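Long-range contact in uncharacterized protein (Staphylococcus aureus subsp. aureus Mu50, PDB 4QPV), which is of unknown function but belongs to the DUF1672 family and adopts an unusual fold built on a kinked-helix-beta-beta-beta repeat: residues A[22-34]-A[154-166]. Sequence-based numbering, arbitrary orientation.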
HETATM    1  N   MSE A  22     -16.153 -12.073   5.521  1.00 34.09           N
HETATM    2  CA  MSE A  22     -17.103 -11.446   4.632  1.00 32.69           C
HETATM    3  C   MSE A  22     -16.614 -11.536   3.218  1.00 34.33           C
HETATM    4  O   MSE A  22     -15.396 -11.628   2.999  1.00 32.68           O
HETATM    5  CB  MSE A  22     -17.153  -9.961   5.032  1.00 34.01           C
HETATM    6  CG  MSE A  22     -18.453  -9.292   4.789  1.00 39.11           C
HETATM    7 SE   MSE A  22     -18.249  -7.523   5.537  0.75 42.31          SE
HETATM    8  CE  MSE A  22     -18.818  -7.827   7.177  1.00 40.13           C
ATOM      9  N   GLU A  23     -17.531 -11.382   2.250  1.00 30.80           N
ATOM     10  CA  GLU A  23     -17.156 -11.271   0.841  1.00 30.42           C
ATOM     11  C   GLU A  23     -16.335  -9.992   0.659  1.00 32.82           C
ATOM     12  O   GLU A  23     -16.709  -8.919   1.167  1.00 31.64           O
ATOM     13  CB  GLU A  23     -18.402 -11.262  -0.064  1.00 32.45           C
ATOM     14  CG  GLU A  23     -19.101 -12.608  -0.062  1.00 42.84           C
ATOM     15  CD  GLU A  23     -20.409 -12.685  -0.817  1.00 61.13           C
ATOM     16  OE1 GLU A  23     -20.506 -12.099  -1.919  1.00 47.05           O
ATOM     17  OE2 GLU A  23     -21.317 -13.401  -0.336  1.00 65.18           O
ATOM     18  N   ALA A  24     -15.190 -10.107  -0.013  1.00 29.16           N
ATOM     19  CA  ALA A  24     -14.309  -8.962  -0.237  1.00 29.74           C
ATOM     20  C   ALA A  24     -15.022  -7.805  -0.955  1.00 35.84           C
ATOM     21  O   ALA A  24     -14.753  -6.641  -0.645  1.00 33.38           O
ATOM     22  CB  ALA A  24     -13.110  -9.387  -1.036  1.00 30.17           C
ATOM     23  N   SER A  25     -15.981  -8.124  -1.854  1.00 34.32           N
ATOM     24  CA  SER A  25     -16.748  -7.107  -2.595  1.00 35.01           C
ATOM     25  C   SER A  25     -17.649  -6.255  -1.673  1.00 40.44           C
ATOM     26  O   SER A  25     -18.029  -5.146  -2.042  1.00 43.14           O
ATOM     27  CB  SER A  25     -17.602  -7.784  -3.665  1.00 37.64           C
ATOM     28  OG  SER A  25     -18.556  -8.629  -3.049  1.00 45.51           O
ATOM     29  N   LYS A  26     -17.987  -6.759  -0.493  1.00 35.41           N
ATOM     30  CA  LYS A  26     -18.847  -6.049   0.434  1.00 36.42           C
ATOM     31  C   LYS A  26     -18.070  -5.519   1.662  1.00 39.22           C
ATOM     32  O   LYS A  26     -18.640  -4.807   2.497  1.00 42.34           O
ATOM     33  CB  LYS A  26     -20.011  -6.963   0.855  1.00 40.29           C
ATOM     34  CG  LYS A  26     -20.949  -7.260  -0.318  1.00 50.27           C
ATOM     35  CD  LYS A  26     -21.866  -8.439  -0.091  1.00 62.40           C
ATOM     36  CE  LYS A  26     -22.555  -8.820  -1.386  1.00 73.07           C
ATOM     37  NZ  LYS A  26     -23.378 -10.049  -1.243  1.00 85.44           N
ATOM     38  N   TYR A  27     -16.786  -5.869   1.783  1.00 29.54           N
ATOM     39  CA  TYR A  27     -16.014  -5.418   2.930  1.00 27.35           C
ATOM     40  C   TYR A  27     -15.498  -3.973   2.731  1.00 28.16           C
ATOM     41  O   TYR A  27     -14.801  -3.691   1.757  1.00 27.21           O
ATOM     42  CB  TYR A  27     -14.862  -6.380   3.179  1.00 26.64           C
ATOM     43  CG  TYR A  27     -13.966  -5.963   4.326  1.00 25.50           C
ATOM     44  CD1 TYR A  27     -14.411  -6.029   5.644  1.00 26.33           C
ATOM     45  CD2 TYR A  27     -12.648  -5.567   4.098  1.00 23.92           C
ATOM     46  CE1 TYR A  27     -13.584  -5.673   6.705  1.00 24.32           C
ATOM     47  CE2 TYR A  27     -11.799  -5.240   5.156  1.00 23.81           C
ATOM     48  CZ  TYR A  27     -12.264  -5.318   6.457  1.00 26.66           C
ATOM     49  OH  TYR A  27     -11.439  -5.017   7.507  1.00 26.30           O
ATOM     50  N   VAL A  28     -15.863  -3.075   3.655  1.00 25.06           N
ATOM     51  CA  VAL A  28     -15.446  -1.671   3.612  1.00 24.70           C
ATOM     52  C   VAL A  28     -14.624  -1.306   4.883  1.00 29.21           C
ATOM     53  O   VAL A  28     -14.431  -0.127   5.172  1.00 29.59           O
ATOM     54  CB  VAL A  28     -16.638  -0.688   3.357  1.00 27.99           C
ATOM     55  CG1 VAL A  28     -17.255  -0.921   1.970  1.00 27.75           C
ATOM     56  CG2 VAL A  28     -17.704  -0.752   4.467  1.00 28.62           C
ATOM     57  N   GLY A  29     -14.113  -2.316   5.592  1.00 26.01           N
ATOM     58  CA  GLY A  29     -13.308  -2.091   6.792  1.00 25.70           C
ATOM     59  C   GLY A  29     -14.054  -2.233   8.106  1.00 31.60           C
ATOM     60  O   GLY A  29     -13.482  -1.962   9.171  1.00 30.64           O
ATOM     61  N   GLN A  30     -15.336  -2.674   8.063  1.00 28.43           N
ATOM     62  CA  GLN A  30     -16.109  -2.818   9.312  1.00 29.03           C
ATOM     63  C   GLN A  30     -15.481  -3.946  10.159  1.00 32.16           C
ATOM     64  O   GLN A  30     -15.113  -4.989   9.627  1.00 31.23           O
ATOM     65  CB  GLN A  30     -17.623  -3.047   9.049  1.00 30.44           C
ATOM     66  CG  GLN A  30     -17.974  -4.286   8.227  1.00 33.42           C
ATOM     67  CD  GLN A  30     -18.034  -4.018   6.732  1.00 43.14           C
ATOM     68  OE1 GLN A  30     -17.034  -3.715   6.078  1.00 31.75           O
ATOM     69  NE2 GLN A  30     -19.210  -4.189   6.149  1.00 35.45           N
ATOM     70  N   GLY A  31     -15.237  -3.658  11.427  1.00 29.67           N
ATOM     71  CA  GLY A  31     -14.614  -4.626  12.322  1.00 30.16           C
ATOM     72  C   GLY A  31     -13.094  -4.630  12.310  1.00 30.63           C
ATOM     73  O   GLY A  31     -12.489  -5.347  13.101  1.00 28.57           O
ATOM     74  N   PHE A  32     -12.449  -3.822  11.429  1.00 27.42           N
ATOM     75  CA  PHE A  32     -10.983  -3.759  11.376  1.00 25.41           C
ATOM     76  C   PHE A  32     -10.424  -3.334  12.716  1.00 29.12           C
ATOM     77  O   PHE A  32     -10.816  -2.291  13.266  1.00 28.76           O
ATOM     78  CB  PHE A  32     -10.481  -2.815  10.266  1.00 25.88           C
ATOM     79  CG  PHE A  32      -8.977  -2.592  10.276  1.00 26.34           C
ATOM     80  CD1 PHE A  32      -8.099  -3.644  10.045  1.00 28.29           C
ATOM     81  CD2 PHE A  32      -8.446  -1.329  10.521  1.00 26.84           C
ATOM     82  CE1 PHE A  32      -6.713  -3.433  10.025  1.00 29.57           C
ATOM     83  CE2 PHE A  32      -7.071  -1.115  10.505  1.00 28.88           C
ATOM     84  CZ  PHE A  32      -6.204  -2.173  10.272  1.00 27.76           C
ATOM     85  N   GLN A  33      -9.548  -4.166  13.280  1.00 26.31           N
ATOM     86  CA  GLN A  33      -8.958  -3.859  14.583  1.00 25.36           C
ATOM     87  C   GLN A  33      -7.604  -4.525  14.777  1.00 29.28           C
ATOM     88  O   GLN A  33      -7.565  -5.712  15.101  1.00 28.75           O
ATOM     89  CB  GLN A  33      -9.905  -4.295  15.741  1.00 28.13           C
ATOM     90  CG  GLN A  33      -9.433  -3.909  17.163  1.00 31.00           C
ATOM     91  CD  GLN A  33      -9.087  -2.436  17.262  1.00 37.04           C
ATOM     92  OE1 GLN A  33      -7.916  -2.039  17.297  1.00 32.32           O
ATOM     93  NE2 GLN A  33     -10.091  -1.597  17.200  1.00 28.25           N
ATOM     94  N   PRO A  34      -6.487  -3.772  14.692  1.00 26.87           N
ATOM     95  CA  PRO A  34      -5.182  -4.355  15.047  1.00 28.71           C
ATOM     96  C   PRO A  34      -5.149  -4.805  16.523  1.00 32.79           C
ATOM     97  O   PRO A  34      -5.947  -4.308  17.336  1.00 31.80           O
ATOM     98  CB  PRO A  34      -4.203  -3.190  14.792  1.00 29.63           C
ATOM     99  CG  PRO A  34      -4.907  -2.315  13.782  1.00 31.59           C
ATOM    100  CD  PRO A  34      -6.329  -2.358  14.282  1.00 28.20           C
ATOM    101  N   TYR A 154     -13.273 -12.014 -11.156  1.00 23.73           N
ATOM    102  CA  TYR A 154     -12.655 -11.531  -9.925  1.00 23.17           C
ATOM    103  C   TYR A 154     -13.131 -10.101  -9.614  1.00 27.25           C
ATOM    104  O   TYR A 154     -13.748  -9.427 -10.441  1.00 25.53           O
ATOM    105  CB  TYR A 154     -11.084 -11.587 -10.005  1.00 23.07           C
ATOM    106  CG  TYR A 154     -10.472 -10.694 -11.073  1.00 22.36           C
ATOM    107  CD1 TYR A 154     -10.310  -9.318 -10.862  1.00 23.30           C
ATOM    108  CD2 TYR A 154     -10.014 -11.227 -12.273  1.00 23.07           C
ATOM    109  CE1 TYR A 154      -9.783  -8.490 -11.854  1.00 20.81           C
ATOM    110  CE2 TYR A 154      -9.516 -10.403 -13.287  1.00 23.99           C
ATOM    111  CZ  TYR A 154      -9.376  -9.040 -13.064  1.00 25.68           C
ATOM    112  OH  TYR A 154      -8.880  -8.256 -14.075  1.00 26.49           O
ATOM    113  N   THR A 155     -12.810  -9.653  -8.416  1.00 23.96           N
ATOM    114  CA  THR A 155     -12.940  -8.276  -7.936  1.00 22.52           C
ATOM    115  C   THR A 155     -11.666  -7.987  -7.182  1.00 25.62           C
ATOM    116  O   THR A 155     -10.922  -8.912  -6.835  1.00 25.26           O
ATOM    117  CB  THR A 155     -14.191  -8.081  -7.014  1.00 28.43           C
ATOM    118  OG1 THR A 155     -13.956  -8.745  -5.775  1.00 32.42           O
ATOM    119  CG2 THR A 155     -15.504  -8.555  -7.641  1.00 28.68           C
ATOM    120  N   GLY A 156     -11.449  -6.736  -6.841  1.00 23.95           N
ATOM    121  CA  GLY A 156     -10.348  -6.407  -5.953  1.00 23.27           C
ATOM    122  C   GLY A 156     -10.952  -6.113  -4.592  1.00 26.99           C
ATOM    123  O   GLY A 156     -12.116  -6.434  -4.334  1.00 25.41           O
ATOM    124  N   TYR A 157     -10.187  -5.465  -3.715  1.00 23.02           N
ATOM    125  CA  TYR A 157     -10.746  -4.930  -2.465  1.00 23.63           C
ATOM    126  C   TYR A 157     -11.681  -3.775  -2.814  1.00 26.90           C
ATOM    127  O   TYR A 157     -11.571  -3.252  -3.916  1.00 26.07           O
ATOM    128  CB  TYR A 157      -9.589  -4.323  -1.665  1.00 23.51           C
ATOM    129  CG  TYR A 157      -8.764  -5.248  -0.813  1.00 24.09           C
ATOM    130  CD1 TYR A 157      -9.219  -5.667   0.439  1.00 26.34           C
ATOM    131  CD2 TYR A 157      -7.443  -5.533  -1.152  1.00 24.70           C
ATOM    132  CE1 TYR A 157      -8.415  -6.438   1.281  1.00 25.27           C
ATOM    133  CE2 TYR A 157      -6.631  -6.301  -0.321  1.00 25.22           C
ATOM    134  CZ  TYR A 157      -7.116  -6.740   0.896  1.00 26.43           C
ATOM    135  OH  TYR A 157      -6.276  -7.438   1.711  1.00 25.55           O
ATOM    136  N   THR A 158     -12.497  -3.286  -1.888  1.00 23.72           N
ATOM    137  CA  THR A 158     -13.233  -2.044  -2.120  1.00 23.65           C
ATOM    138  C   THR A 158     -12.277  -0.868  -1.846  1.00 25.96           C
ATOM    139  O   THR A 158     -11.271  -1.026  -1.124  1.00 23.15           O
ATOM    140  CB  THR A 158     -14.474  -1.919  -1.213  1.00 27.25           C
ATOM    141  OG1 THR A 158     -14.029  -1.796   0.160  1.00 25.45           O
ATOM    142  CG2 THR A 158     -15.464  -3.076  -1.395  1.00 25.80           C
ATOM    143  N   GLU A 159     -12.617   0.312  -2.366  1.00 22.96           N
ATOM    144  CA  GLU A 159     -11.815   1.506  -2.127  0.50 22.42           C
ATOM    145  C   GLU A 159     -11.788   1.825  -0.620  1.00 25.64           C
ATOM    146  O   GLU A 159     -10.728   2.171  -0.096  1.00 25.70           O
ATOM    147  CB  GLU A 159     -12.354   2.696  -2.948  0.50 24.53           C
ATOM    148  CG  GLU A 159     -12.135   2.533  -4.443  0.50 36.52           C
ATOM    149  CD  GLU A 159     -12.390   3.775  -5.279  0.50 62.96           C
ATOM    150  OE1 GLU A 159     -11.503   4.658  -5.312  0.50 67.37           O
ATOM    151  OE2 GLU A 159     -13.458   3.849  -5.930  0.50 50.32           O
ATOM    152  N   ASN A 160     -12.924   1.671   0.095  1.00 23.97           N
ATOM    153  CA  ASN A 160     -12.945   1.960   1.536  1.00 24.12           C
ATOM    154  C   ASN A 160     -12.045   1.018   2.310  1.00 25.46           C
ATOM    155  O   ASN A 160     -11.338   1.459   3.217  1.00 23.37           O
ATOM    156  CB  ASN A 160     -14.348   1.888   2.104  1.00 27.80           C
ATOM    157  CG  ASN A 160     -15.129   3.154   1.945  1.00 50.68           C
ATOM    158  OD1 ASN A 160     -16.213   3.160   1.372  1.00 48.90           O
ATOM    159  ND2 ASN A 160     -14.597   4.248   2.452  1.00 43.28           N
ATOM    160  N   ALA A 161     -12.047  -0.278   1.928  1.00 22.62           N
ATOM    161  CA  ALA A 161     -11.204  -1.257   2.615  1.00 21.80           C
ATOM    162  C   ALA A 161      -9.722  -0.880   2.486  1.00 24.88           C
ATOM    163  O   ALA A 161      -9.011  -0.909   3.488  1.00 25.02           O
ATOM    164  CB  ALA A 161     -11.445  -2.658   2.045  1.00 22.44           C
ATOM    165  N   ILE A 162      -9.258  -0.503   1.277  1.00 22.16           N
ATOM    166  CA  ILE A 162      -7.824  -0.187   1.129  1.00 23.31           C
ATOM    167  C   ILE A 162      -7.464   1.132   1.860  1.00 24.58           C
ATOM    168  O   ILE A 162      -6.381   1.227   2.444  1.00 24.29           O
ATOM    169  CB  ILE A 162      -7.342  -0.177  -0.351  1.00 26.82           C
ATOM    170  CG1 ILE A 162      -7.967   0.953  -1.161  1.00 27.64           C
ATOM    171  CG2 ILE A 162      -7.531  -1.567  -1.054  1.00 25.52           C
ATOM    172  CD1 ILE A 162      -7.379   1.151  -2.546  1.00 32.07           C
HETATM  173  N   MSE A 163      -8.377   2.111   1.841  1.00 22.88           N
HETATM  174  CA  MSE A 163      -8.116   3.407   2.486  0.70 21.86           C
HETATM  175  C   MSE A 163      -8.057   3.273   4.008  1.00 26.55           C
HETATM  176  O   MSE A 163      -7.159   3.857   4.634  1.00 26.53           O
HETATM  177  CB  MSE A 163      -9.173   4.447   2.081  0.70 23.03           C
HETATM  178  CG  MSE A 163      -8.997   4.947   0.652  0.70 28.34           C
HETATM  179 SE   MSE A 163      -7.234   5.763   0.286  0.52 34.08          SE
HETATM  180  CE  MSE A 163      -6.864   4.747  -1.257  0.70 29.57           C
ATOM    181  N   LYS A 164      -8.935   2.480   4.597  1.00 24.21           N
ATOM    182  CA  LYS A 164      -8.986   2.342   6.054  1.00 24.45           C
ATOM    183  C   LYS A 164      -8.151   1.233   6.672  1.00 26.37           C
ATOM    184  O   LYS A 164      -7.924   1.287   7.893  1.00 25.51           O
ATOM    185  CB  LYS A 164     -10.448   2.136   6.456  1.00 27.97           C
ATOM    186  CG  LYS A 164     -11.286   3.375   6.162  1.00 29.28           C
ATOM    187  CD  LYS A 164     -12.730   3.239   6.553  1.00 42.27           C
ATOM    188  CE  LYS A 164     -13.483   4.479   6.107  1.00 58.30           C
ATOM    189  NZ  LYS A 164     -14.634   4.782   6.999  1.00 75.60           N
ATOM    190  N   THR A 165      -7.752   0.195   5.893  1.00 22.06           N
ATOM    191  CA  THR A 165      -7.129  -0.964   6.544  1.00 20.78           C
ATOM    192  C   THR A 165      -5.743  -1.350   6.038  1.00 25.17           C
ATOM    193  O   THR A 165      -5.145  -2.274   6.600  1.00 24.89           O
ATOM    194  CB  THR A 165      -8.064  -2.196   6.434  1.00 27.12           C
ATOM    195  OG1 THR A 165      -8.039  -2.759   5.112  1.00 25.60           O
ATOM    196  CG2 THR A 165      -9.509  -1.904   6.863  1.00 23.30           C
ATOM    197  N   GLN A 166      -5.254  -0.713   4.969  1.00 23.73           N
ATOM    198  CA  GLN A 166      -3.972  -1.105   4.365  1.00 24.04           C
ATOM    199  C   GLN A 166      -2.950   0.009   4.511  1.00 26.05           C
ATOM    200  O   GLN A 166      -3.324   1.188   4.574  1.00 25.14           O
ATOM    201  CB  GLN A 166      -4.176  -1.500   2.884  1.00 24.11           C
ATOM    202  CG  GLN A 166      -5.270  -2.601   2.684  1.00 22.68           C
ATOM    203  CD  GLN A 166      -4.893  -3.945   3.292  1.00 26.42           C
ATOM    204  OE1 GLN A 166      -3.814  -4.499   3.049  1.00 26.86           O
ATOM    205  NE2 GLN A 166      -5.786  -4.507   4.097  1.00 25.73           N
TER
HETATM  206  O   HOH W   1     -12.842  -5.181   0.360  1.00 25.83           O
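Ala24 and Thr158 meet where a loop leaving strand 21-23 settles along helix 159-165, and Thr158 is a worked example of an N-cap residue that also bonds a distant segment. One water gathers three backbone groups here, donating to Ala24 O and to Tyr27 O and accepting from Thr158 N. Ser25 O lies 3.4 Å from Thr158 CG2, a methyl that also touches the carbonyl of Ala24. The next carbonyl to take part, that of Tyr27, accepts a hydrogen bond from the Thr158 hydroxyl, which lies in the carbonyl plane, with OG1 2.6 Å from O and a C=O...O angle of 145°. That same OG1 accepts from Ala161 N at 3.1 Å, the capping bond. A chi1 of 178° swings the Tyr27 ring away from its own backbone N and brings CD2 obliquely to within 3.8 Å of Ala161 CB, while its hydroxyl bonds to Thr271 O. Val28 runs side by side with Asn160, CB to CB 3.7 Å. At Gly29 the chain comes close to the helix, CA 3.8 Å from Thr165 CG2, and begins a type II turn that ends at Phe32. The Phe32 ring closes over the last helical turn, between Thr165 on one face and Pro34 CD on the other; in this CH-pi contact Thr165 CB sits 3.9 Å from the ring centroid, only 10° off the normal.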